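Local coordinates for protein 6-phosphogluconate dehydratase (Shewanella oneidensis, PDB 2GP4) that probably dehydrates 6-phosphogluconate in the Entner-Doudoroff pathway as an iron-sulfur enzyme, here seen in its cluster-free apo form, at residues A[462-470]-A[558-569]; A[473-481]-A[507-517]. All blocks are in the same frame, centred on the assembly; numbering follows the deposited sequence.

Contact 1. Residues A[462-470]-A[558-569]; sequences RVVEAPAVV and VQDGDLIRVDAL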
loop_
_atom_site.group_PDB
_atom_site.type_symbol
_atom_site.label_atom_id
_atom_site.label_comp_id
_atom_site.label_asym_id
_atom_site.label_seq_id
_atom_site.Cartn_x
_atom_site.Cartn_y
_atom_site.Cartn_z
ATOM N N ARG A 462 8.295 -23.123 0.289
ATOM C CA ARG A 462 8.339 -22.104 -0.774
ATOM C C ARG A 462 8.218 -22.657 -2.194
ATOM O O ARG A 462 8.105 -21.892 -3.157
ATOM C CB ARG A 462 9.592 -21.220 -0.646
ATOM C CG ARG A 462 9.507 -20.206 0.493
ATOM C CD ARG A 462 10.749 -19.340 0.605
ATOM N NE ARG A 462 10.718 -18.560 1.842
ATOM C CZ ARG A 462 11.651 -17.690 2.228
ATOM N NH1 ARG A 462 12.724 -17.459 1.481
ATOM N NH2 ARG A 462 11.501 -17.042 3.374
ATOM N N VAL A 463 8.245 -23.981 -2.322
ATOM C CA VAL A 463 8.057 -24.653 -3.608
ATOM C C VAL A 463 6.981 -25.727 -3.455
ATOM O O VAL A 463 7.151 -26.664 -2.678
ATOM C CB VAL A 463 9.379 -25.308 -4.123
ATOM C CG1 VAL A 463 9.158 -26.016 -5.457
ATOM C CG2 VAL A 463 10.494 -24.274 -4.247
ATOM N N VAL A 464 5.877 -25.579 -4.183
ATOM C CA VAL A 464 4.821 -26.584 -4.200
ATOM C C VAL A 464 4.430 -26.920 -5.636
ATOM O O VAL A 464 4.049 -26.039 -6.413
ATOM C CB VAL A 464 3.555 -26.159 -3.398
ATOM C CG1 VAL A 464 2.432 -27.203 -3.538
ATOM C CG2 VAL A 464 3.880 -25.930 -1.924
ATOM N N GLU A 465 4.552 -28.201 -5.976
ATOM C CA GLU A 465 4.071 -28.733 -7.236
ATOM C C GLU A 465 3.024 -29.793 -6.901
ATOM O O GLU A 465 3.347 -30.844 -6.339
ATOM C CB GLU A 465 5.222 -29.325 -8.046
ATOM C CG GLU A 465 4.837 -29.746 -9.458
ATOM C CD GLU A 465 5.964 -30.454 -10.189
ATOM O OE1 GLU A 465 6.961 -29.789 -10.542
ATOM O OE2 GLU A 465 5.850 -31.677 -10.417
ATOM N N ALA A 466 1.769 -29.494 -7.231
ATOM C CA ALA A 466 0.635 -30.292 -6.782
ATOM C C ALA A 466 -0.570 -30.154 -7.723
ATOM O O ALA A 466 -0.702 -29.135 -8.401
ATOM C CB ALA A 466 0.253 -29.880 -5.374
ATOM N N PRO A 467 -1.439 -31.188 -7.780
ATOM C CA PRO A 467 -2.680 -31.112 -8.563
ATOM C C PRO A 467 -3.584 -29.948 -8.137
ATOM O O PRO A 467 -3.573 -29.544 -6.967
ATOM C CB PRO A 467 -3.360 -32.460 -8.281
ATOM C CG PRO A 467 -2.688 -32.993 -7.046
ATOM C CD PRO A 467 -1.289 -32.507 -7.131
ATOM N N ALA A 468 -4.356 -29.420 -9.083
ATOM C CA ALA A 468 -5.176 -28.233 -8.842
ATOM C C ALA A 468 -6.541 -28.562 -8.261
ATOM O O ALA A 468 -7.097 -29.638 -8.514
ATOM C CB ALA A 468 -5.342 -27.425 -10.119
ATOM N N VAL A 469 -7.061 -27.617 -7.479
ATOM C CA VAL A 469 -8.419 -27.663 -6.952
ATOM C C VAL A 469 -9.077 -26.303 -7.239
ATOM O O VAL A 469 -8.729 -25.291 -6.629
ATOM C CB VAL A 469 -8.430 -28.008 -5.432
ATOM C CG1 VAL A 469 -9.813 -27.799 -4.839
ATOM C CG2 VAL A 469 -7.961 -29.453 -5.202
ATOM N N VAL A 470 -10.020 -26.293 -8.178
ATOM C CA VAL A 470 -10.581 -25.052 -8.719
ATOM C C VAL A 470 -11.929 -24.698 -8.101
ATOM O O VAL A 470 -12.838 -25.524 -8.063
ATOM C CB VAL A 470 -10.730 -25.113 -10.275
ATOM C CG1 VAL A 470 -11.108 -23.748 -10.838
ATOM C CG2 VAL A 470 -9.445 -25.606 -10.933
ATOM N N VAL A 558 -7.703 -23.793 -16.225
ATOM C CA VAL A 558 -7.220 -24.780 -15.254
ATOM C C VAL A 558 -8.356 -25.730 -14.855
ATOM O O VAL A 558 -9.478 -25.292 -14.600
ATOM C CB VAL A 558 -6.626 -24.109 -13.990
ATOM C CG1 VAL A 558 -6.034 -25.155 -13.047
ATOM C CG2 VAL A 558 -5.562 -23.093 -14.360
ATOM N N GLN A 559 -8.062 -27.025 -14.829
ATOM C CA GLN A 559 -9.039 -28.039 -14.443
ATOM C C GLN A 559 -8.525 -28.785 -13.225
ATOM O O GLN A 559 -7.323 -28.805 -12.976
ATOM C CB GLN A 559 -9.291 -29.016 -15.601
ATOM C CG GLN A 559 -9.980 -28.388 -16.811
ATOM C CD GLN A 559 -10.174 -29.350 -17.985
ATOM O OE1 GLN A 559 -9.893 -30.551 -17.893
ATOM N NE2 GLN A 559 -10.669 -28.815 -19.099
ATOM N N ASP A 560 -9.431 -29.392 -12.461
ATOM C CA ASP A 560 -9.038 -30.220 -11.325
ATOM C C ASP A 560 -8.065 -31.303 -11.780
ATOM O O ASP A 560 -8.280 -31.960 -12.805
ATOM C CB ASP A 560 -10.261 -30.857 -10.664
ATOM C CG ASP A 560 -11.218 -29.830 -10.088
ATOM O OD1 ASP A 560 -10.847 -29.145 -9.106
ATOM O OD2 ASP A 560 -12.349 -29.716 -10.616
ATOM N N GLY A 561 -6.985 -31.469 -11.028
ATOM C CA GLY A 561 -6.005 -32.509 -11.318
ATOM C C GLY A 561 -4.745 -31.980 -11.971
ATOM O O GLY A 561 -3.657 -32.497 -11.718
ATOM N N ASP A 562 -4.889 -30.954 -12.814
ATOM C CA ASP A 562 -3.747 -30.328 -13.487
ATOM C C ASP A 562 -2.641 -30.031 -12.489
ATOM O O ASP A 562 -2.912 -29.559 -11.385
ATOM C CB ASP A 562 -4.157 -29.013 -14.150
ATOM C CG ASP A 562 -5.181 -29.191 -15.253
ATOM O OD1 ASP A 562 -5.472 -30.342 -15.644
ATOM O OD2 ASP A 562 -5.699 -28.161 -15.734
ATOM N N LEU A 563 -1.399 -30.308 -12.872
ATOM C CA LEU A 563 -0.261 -29.955 -12.029
ATOM C C LEU A 563 0.050 -28.470 -12.152
ATOM O O LEU A 563 0.167 -27.934 -13.258
ATOM C CB LEU A 563 0.981 -30.781 -12.378
ATOM C CG LEU A 563 1.216 -32.193 -11.813
ATOM C CD1 LEU A 563 0.737 -32.358 -10.362
ATOM C CD2 LEU A 563 0.595 -33.250 -12.700
ATOM N N ILE A 564 0.174 -27.815 -11.003
ATOM C CA ILE A 564 0.585 -26.420 -10.929
ATOM C C ILE A 564 1.825 -26.309 -10.061
ATOM O O ILE A 564 1.849 -26.805 -8.932
ATOM C CB ILE A 564 -0.520 -25.548 -10.332
ATOM C CG1 ILE A 564 -1.528 -25.169 -11.411
ATOM C CG2 ILE A 564 0.067 -24.303 -9.675
ATOM C CD1 ILE A 564 -2.890 -24.800 -10.866
ATOM N N ARG A 565 2.852 -25.658 -10.594
ATOM C CA ARG A 565 4.085 -25.447 -9.857
ATOM C C ARG A 565 4.135 -24.002 -9.387
ATOM O O ARG A 565 4.187 -23.085 -10.206
ATOM C CB ARG A 565 5.304 -25.781 -10.731
ATOM C CG ARG A 565 6.655 -25.670 -10.017
ATOM C CD ARG A 565 7.847 -25.838 -10.968
ATOM N NE ARG A 565 7.886 -27.161 -11.594
ATOM C CZ ARG A 565 7.947 -27.389 -12.907
ATOM N NH1 ARG A 565 8.003 -26.383 -13.775
ATOM N NH2 ARG A 565 7.971 -28.637 -13.356
ATOM N N VAL A 566 4.081 -23.803 -8.073
ATOM C CA VAL A 566 4.403 -22.501 -7.484
ATOM C C VAL A 566 5.811 -22.565 -6.894
ATOM O O VAL A 566 6.049 -23.194 -5.866
ATOM C CB VAL A 566 3.325 -21.989 -6.463
ATOM C CG1 VAL A 566 3.004 -23.030 -5.415
ATOM C CG2 VAL A 566 3.759 -20.679 -5.812
ATOM N N ASP A 567 6.747 -21.942 -7.594
ATOM C CA ASP A 567 8.142 -21.932 -7.189
ATOM C C ASP A 567 8.552 -20.507 -6.828
ATOM O O ASP A 567 8.824 -19.684 -7.704
ATOM C CB ASP A 567 9.017 -22.490 -8.319
ATOM C CG ASP A 567 10.414 -22.863 -7.856
ATOM O OD1 ASP A 567 11.058 -22.063 -7.138
ATOM O OD2 ASP A 567 10.879 -23.965 -8.230
ATOM N N ALA A 568 8.592 -20.222 -5.530
ATOM C CA ALA A 568 8.960 -18.894 -5.034
ATOM C C ALA A 568 10.471 -18.716 -4.978
ATOM O O ALA A 568 10.972 -17.614 -4.748
ATOM C CB ALA A 568 8.335 -18.646 -3.672
ATOM N N LEU A 569 11.190 -19.811 -5.194
ATOM C CA LEU A 569 12.647 -19.817 -5.203
ATOM C C LEU A 569 13.179 -19.263 -6.529
ATOM O O LEU A 569 14.071 -18.414 -6.539
ATOM C CB LEU A 569 13.147 -21.250 -5.010
ATOM C CG LEU A 569 14.266 -21.600 -4.029
ATOM C CD1 LEU A 569 14.727 -23.027 -4.323
ATOM C CD2 LEU A 569 15.442 -20.626 -4.083
#
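E465 OE1 lies at the edge of the R565 guanidinium, near the guanidinium plane. NE and NH2 both point side-on at this oxygen in a salt bridge. NE lies 3.0 Å from E465 OE1, on the anti side of the carboxylate. NH2 reaches the same oxygen from above the carboxylate plane. The two planes are 61° apart, so the groups are not coplanar. Both chains leave the sheet on the same face and run side by side. The R565 chain bends at chi3 (-63°), which brings NE alongside E465 OE1.

The backbones form an antiparallel ladder. V464 pairs with V566 and A466 with I564 through two bonds each. A568 N to R462 O, 2.9 Å, extends it at one end. V566 CG1 packs 3.8 Å from V464 CB. On the face of E465, L563 CD1 lies against the P467 ring.

Past the ladder, a type II turn from Q559 to D562 hooks onto A468 and V470. G561 N bonds to A468 O. D560 OD1 takes V470 N at 3.1 Å, nearly straight at 172°. A468 CB touches both V558 CG1 and I564 CD1, which lie on the same side of it.

The E465 and R565 face is thus mixed, an ion pair beside P467 and L563. V464, A466, I564 and V566 on the other face are buried. E572 of the next strand also binds R565, through NH1, and would help balance its charge.

Contact 2. Residues A[473-481]-A[507-517]; sequences DQNKLDALF and LHKLTPLLGSL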
loop_
_atom_site.group_PDB
_atom_site.type_symbol
_atom_site.label_atom_id
_atom_site.label_comp_id
_atom_site.label_asym_id
_atom_site.label_seq_id
_atom_site.Cartn_x
_atom_site.Cartn_y
_atom_site.Cartn_z
ATOM N N ASP A 473 -15.526 -19.163 -6.019
ATOM C CA ASP A 473 -16.115 -18.467 -4.889
ATOM C C ASP A 473 -15.446 -19.032 -3.651
ATOM O O ASP A 473 -15.416 -20.247 -3.461
ATOM C CB ASP A 473 -17.625 -18.719 -4.851
ATOM C CG ASP A 473 -18.347 -17.880 -3.807
ATOM O OD1 ASP A 473 -17.785 -17.617 -2.719
ATOM O OD2 ASP A 473 -19.510 -17.499 -4.071
ATOM N N GLN A 474 -14.908 -18.151 -2.811
ATOM C CA GLN A 474 -14.195 -18.572 -1.606
ATOM C C GLN A 474 -15.092 -19.343 -0.620
ATOM O O GLN A 474 -14.594 -20.076 0.237
ATOM C CB GLN A 474 -13.521 -17.377 -0.922
ATOM C CG GLN A 474 -14.470 -16.414 -0.201
ATOM C CD GLN A 474 -13.754 -15.534 0.818
ATOM O OE1 GLN A 474 -12.639 -15.840 1.253
ATOM N NE2 GLN A 474 -14.394 -14.437 1.204
ATOM N N ASN A 475 -16.406 -19.169 -0.752
ATOM C CA ASN A 475 -17.367 -19.854 0.105
ATOM C C ASN A 475 -17.514 -21.347 -0.201
ATOM O O ASN A 475 -17.955 -22.110 0.656
ATOM C CB ASN A 475 -18.728 -19.159 0.049
ATOM C CG ASN A 475 -18.669 -17.726 0.536
ATOM O OD1 ASN A 475 -18.313 -17.457 1.683
ATOM N ND2 ASN A 475 -19.018 -16.796 -0.338
ATOM N N LYS A 476 -17.135 -21.749 -1.414
ATOM C CA LYS A 476 -17.186 -23.147 -1.848
ATOM C C LYS A 476 -16.104 -24.024 -1.208
ATOM O O LYS A 476 -16.160 -25.256 -1.307
ATOM C CB LYS A 476 -17.053 -23.230 -3.370
ATOM C CG LYS A 476 -18.295 -22.840 -4.140
ATOM C CD LYS A 476 -18.048 -22.957 -5.630
ATOM C CE LYS A 476 -19.348 -22.916 -6.418
ATOM N NZ LYS A 476 -19.872 -21.540 -6.576
ATOM N N LEU A 477 -15.134 -23.388 -0.551
ATOM C CA LEU A 477 -13.959 -24.075 -0.023
ATOM C C LEU A 477 -14.252 -24.981 1.174
ATOM O O LEU A 477 -13.695 -26.077 1.274
ATOM C CB LEU A 477 -12.858 -23.066 0.338
ATOM C CG LEU A 477 -11.501 -23.661 0.737
ATOM C CD1 LEU A 477 -10.808 -24.270 -0.480
ATOM C CD2 LEU A 477 -10.611 -22.625 1.416
ATOM N N ASP A 478 -15.114 -24.515 2.076
ATOM C CA ASP A 478 -15.406 -25.227 3.325
ATOM C C ASP A 478 -16.037 -26.614 3.109
ATOM O O ASP A 478 -15.661 -27.581 3.776
ATOM C CB ASP A 478 -16.287 -24.367 4.241
ATOM C CG ASP A 478 -16.397 -24.934 5.651
ATOM O OD1 ASP A 478 -15.343 -25.179 6.289
ATOM O OD2 ASP A 478 -17.543 -25.126 6.121
ATOM N N ALA A 479 -16.982 -26.705 2.177
ATOM C CA ALA A 479 -17.643 -27.975 1.864
ATOM C C ALA A 479 -16.661 -28.998 1.276
ATOM O O ALA A 479 -16.764 -30.204 1.530
ATOM C CB ALA A 479 -18.808 -27.744 0.916
ATOM N N LEU A 480 -15.714 -28.490 0.493
ATOM C CA LEU A 480 -14.672 -29.284 -0.134
ATOM C C LEU A 480 -13.714 -29.795 0.939
ATOM O O LEU A 480 -13.295 -30.957 0.913
ATOM C CB LEU A 480 -13.936 -28.405 -1.147
ATOM C CG LEU A 480 -13.356 -28.919 -2.466
ATOM C CD1 LEU A 480 -14.238 -29.944 -3.163
ATOM C CD2 LEU A 480 -13.129 -27.716 -3.370
ATOM N N PHE A 481 -13.390 -28.914 1.886
ATOM C CA PHE A 481 -12.539 -29.228 3.032
ATOM C C PHE A 481 -13.175 -30.290 3.939
ATOM O O PHE A 481 -12.496 -31.208 4.404
ATOM C CB PHE A 481 -12.270 -27.941 3.819
ATOM C CG PHE A 481 -11.487 -28.143 5.087
ATOM C CD1 PHE A 481 -12.137 -28.411 6.287
ATOM C CD2 PHE A 481 -10.104 -28.040 5.088
ATOM C CE1 PHE A 481 -11.421 -28.594 7.469
ATOM C CE2 PHE A 481 -9.377 -28.214 6.266
ATOM C CZ PHE A 481 -10.037 -28.494 7.458
ATOM N N LEU A 507 -10.114 -11.686 0.513
ATOM C CA LEU A 507 -10.659 -13.003 0.796
ATOM C C LEU A 507 -10.084 -13.528 2.107
ATOM O O LEU A 507 -8.934 -13.925 2.166
ATOM C CB LEU A 507 -10.383 -13.959 -0.368
ATOM C CG LEU A 507 -10.834 -13.509 -1.765
ATOM C CD1 LEU A 507 -10.107 -14.309 -2.829
ATOM C CD2 LEU A 507 -12.352 -13.605 -1.937
ATOM N N HIS A 508 -10.902 -13.514 3.156
ATOM C CA HIS A 508 -10.439 -13.840 4.502
ATOM C C HIS A 508 -10.649 -15.302 4.886
ATOM O O HIS A 508 -10.114 -15.752 5.891
ATOM C CB HIS A 508 -11.100 -12.920 5.535
ATOM C CG HIS A 508 -10.809 -11.468 5.320
ATOM N ND1 HIS A 508 -9.576 -10.909 5.585
ATOM C CD2 HIS A 508 -11.587 -10.461 4.854
ATOM C CE1 HIS A 508 -9.611 -9.619 5.297
ATOM N NE2 HIS A 508 -10.818 -9.321 4.852
ATOM N N LYS A 509 -11.413 -16.035 4.082
ATOM C CA LYS A 509 -11.783 -17.415 4.412
ATOM C C LYS A 509 -10.822 -18.481 3.868
ATOM O O LYS A 509 -11.076 -19.678 4.011
ATOM C CB LYS A 509 -13.216 -17.702 3.942
ATOM C CG LYS A 509 -14.291 -16.976 4.751
ATOM C CD LYS A 509 -15.655 -17.013 4.070
ATOM C CE LYS A 509 -16.383 -18.319 4.329
ATOM N NZ LYS A 509 -17.841 -18.182 4.029
ATOM N N LEU A 510 -9.717 -18.042 3.266
ATOM C CA LEU A 510 -8.806 -18.937 2.544
ATOM C C LEU A 510 -7.628 -19.450 3.367
ATOM O O LEU A 510 -7.391 -20.662 3.437
ATOM C CB LEU A 510 -8.295 -18.252 1.271
ATOM C CG LEU A 510 -8.938 -18.591 -0.078
ATOM C CD1 LEU A 510 -10.386 -19.057 0.043
ATOM C CD2 LEU A 510 -8.822 -17.415 -1.048
ATOM N N THR A 511 -6.900 -18.520 3.983
ATOM C CA THR A 511 -5.655 -18.828 4.704
ATOM C C THR A 511 -5.775 -19.775 5.916
ATOM O O THR A 511 -4.884 -20.605 6.120
ATOM C CB THR A 511 -4.888 -17.541 5.113
ATOM O OG1 THR A 511 -5.720 -16.734 5.953
ATOM C CG2 THR A 511 -4.476 -16.735 3.880
ATOM N N PRO A 512 -6.850 -19.650 6.732
ATOM C CA PRO A 512 -6.924 -20.477 7.944
ATOM C C PRO A 512 -6.966 -21.984 7.676
ATOM O O PRO A 512 -6.226 -22.738 8.307
ATOM C CB PRO A 512 -8.237 -20.027 8.610
ATOM C CG PRO A 512 -8.542 -18.690 8.010
ATOM C CD PRO A 512 -8.024 -18.761 6.613
ATOM N N LEU A 513 -7.824 -22.411 6.754
ATOM C CA LEU A 513 -7.984 -23.834 6.454
ATOM C C LEU A 513 -6.737 -24.414 5.786
ATOM O O LEU A 513 -6.272 -25.498 6.154
ATOM C CB LEU A 513 -9.232 -24.086 5.594
ATOM C CG LEU A 513 -10.610 -23.614 6.104
ATOM C CD1 LEU A 513 -11.730 -24.219 5.257
ATOM C CD2 LEU A 513 -10.833 -23.924 7.585
ATOM N N LEU A 514 -6.187 -23.676 4.824
ATOM C CA LEU A 514 -4.983 -24.107 4.120
ATOM C C LEU A 514 -3.769 -24.195 5.031
ATOM O O LEU A 514 -2.924 -25.079 4.856
ATOM C CB LEU A 514 -4.716 -23.213 2.915
ATOM C CG LEU A 514 -5.433 -23.825 1.710
ATOM C CD1 LEU A 514 -6.468 -22.886 1.117
ATOM C CD2 LEU A 514 -4.435 -24.325 0.669
ATOM N N GLY A 515 -3.700 -23.284 6.004
ATOM C CA GLY A 515 -2.690 -23.336 7.064
ATOM C C GLY A 515 -2.781 -24.616 7.875
ATOM O O GLY A 515 -1.761 -25.239 8.169
ATOM N N SER A 516 -4.003 -25.016 8.227
ATOM C CA SER A 516 -4.221 -26.268 8.957
ATOM C C SER A 516 -3.882 -27.499 8.104
ATOM O O SER A 516 -3.445 -28.517 8.632
ATOM C CB SER A 516 -5.650 -26.357 9.519
ATOM O OG SER A 516 -6.608 -26.654 8.517
ATOM N N LEU A 517 -4.084 -27.391 6.792
ATOM C CA LEU A 517 -3.683 -28.420 5.834
ATOM C C LEU A 517 -2.165 -28.571 5.757
ATOM O O LEU A 517 -1.652 -29.692 5.691
ATOM C CB LEU A 517 -4.241 -28.094 4.448
ATOM C CG LEU A 517 -5.485 -28.804 3.904
ATOM C CD1 LEU A 517 -6.439 -29.280 4.989
ATOM C CD2 LEU A 517 -6.197 -27.902 2.897
HETATM O O HOH W 1 -13.743 -12.535 3.547
#
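Q474 and K509 bring the two backbones closest, with their CA atoms 6.6 Å apart. The helices that follow, 477-481 and 511-517, run nearly parallel at 24°. Their axes come no closer than 11.2 Å, and the contact between them is made by side chains.

At the N-terminal ends the contact is polar. Q474 OE1 accepts K509 N at 3.1 Å, with the donor tilted from the carbonyl plane. The Q474 chain is extended beyond CG and crosses K509 at about a right angle. The flat end of Q474 also rests on L507 CD2, and its NE2 shares a water with H508 N. N475 OD1 and K509 NZ are only 2.5 Å apart, unusually short, so the detail of this bond is doubtful. D473 OD1 accepts N475 N in an Asx turn.

Further along, the contact is apolar. L477 CD2 meets L510 CD1 at 3.8 Å and also approaches L513 and L514. L513 CD1 lies over one face of the F481 ring, 3.9 Å from F481 CG. F481 has CG anti to its backbone nitrogen (chi1 176°), which carries the ring across to helix 511-517. There it slides past L517, running the opposite way.

The leucines continue down to the sheet. L477 touches I471 and V492 of strands 463-471 and 490-494. L510 and L514 reach strands 490-494 and 524-528, so both helices cover the same side of these neighbouring strands.

Contacts 1 and 2 have centres 16 Å apart and belong to one mixed sheet and its helical cover. Contact 1 joins strand 463-471 to strand 563-567 inside the sheet. Contact 2 joins two helices packed on that sheet. Strand 463-471 leads directly into helix 477-482, so the first segments are consecutive. Segment 507-517 follows, and 558-569 comes last; contact 2 therefore lies between the two halves of contact 1 along the chain. The contacts also touch, with V469 CG1 3.6 Å from L480 CD2. In the mainly beta C-terminal domain, contact 1 builds the sheet, contact 2 pairs the helices on it, and V469 with L480 links the two layers.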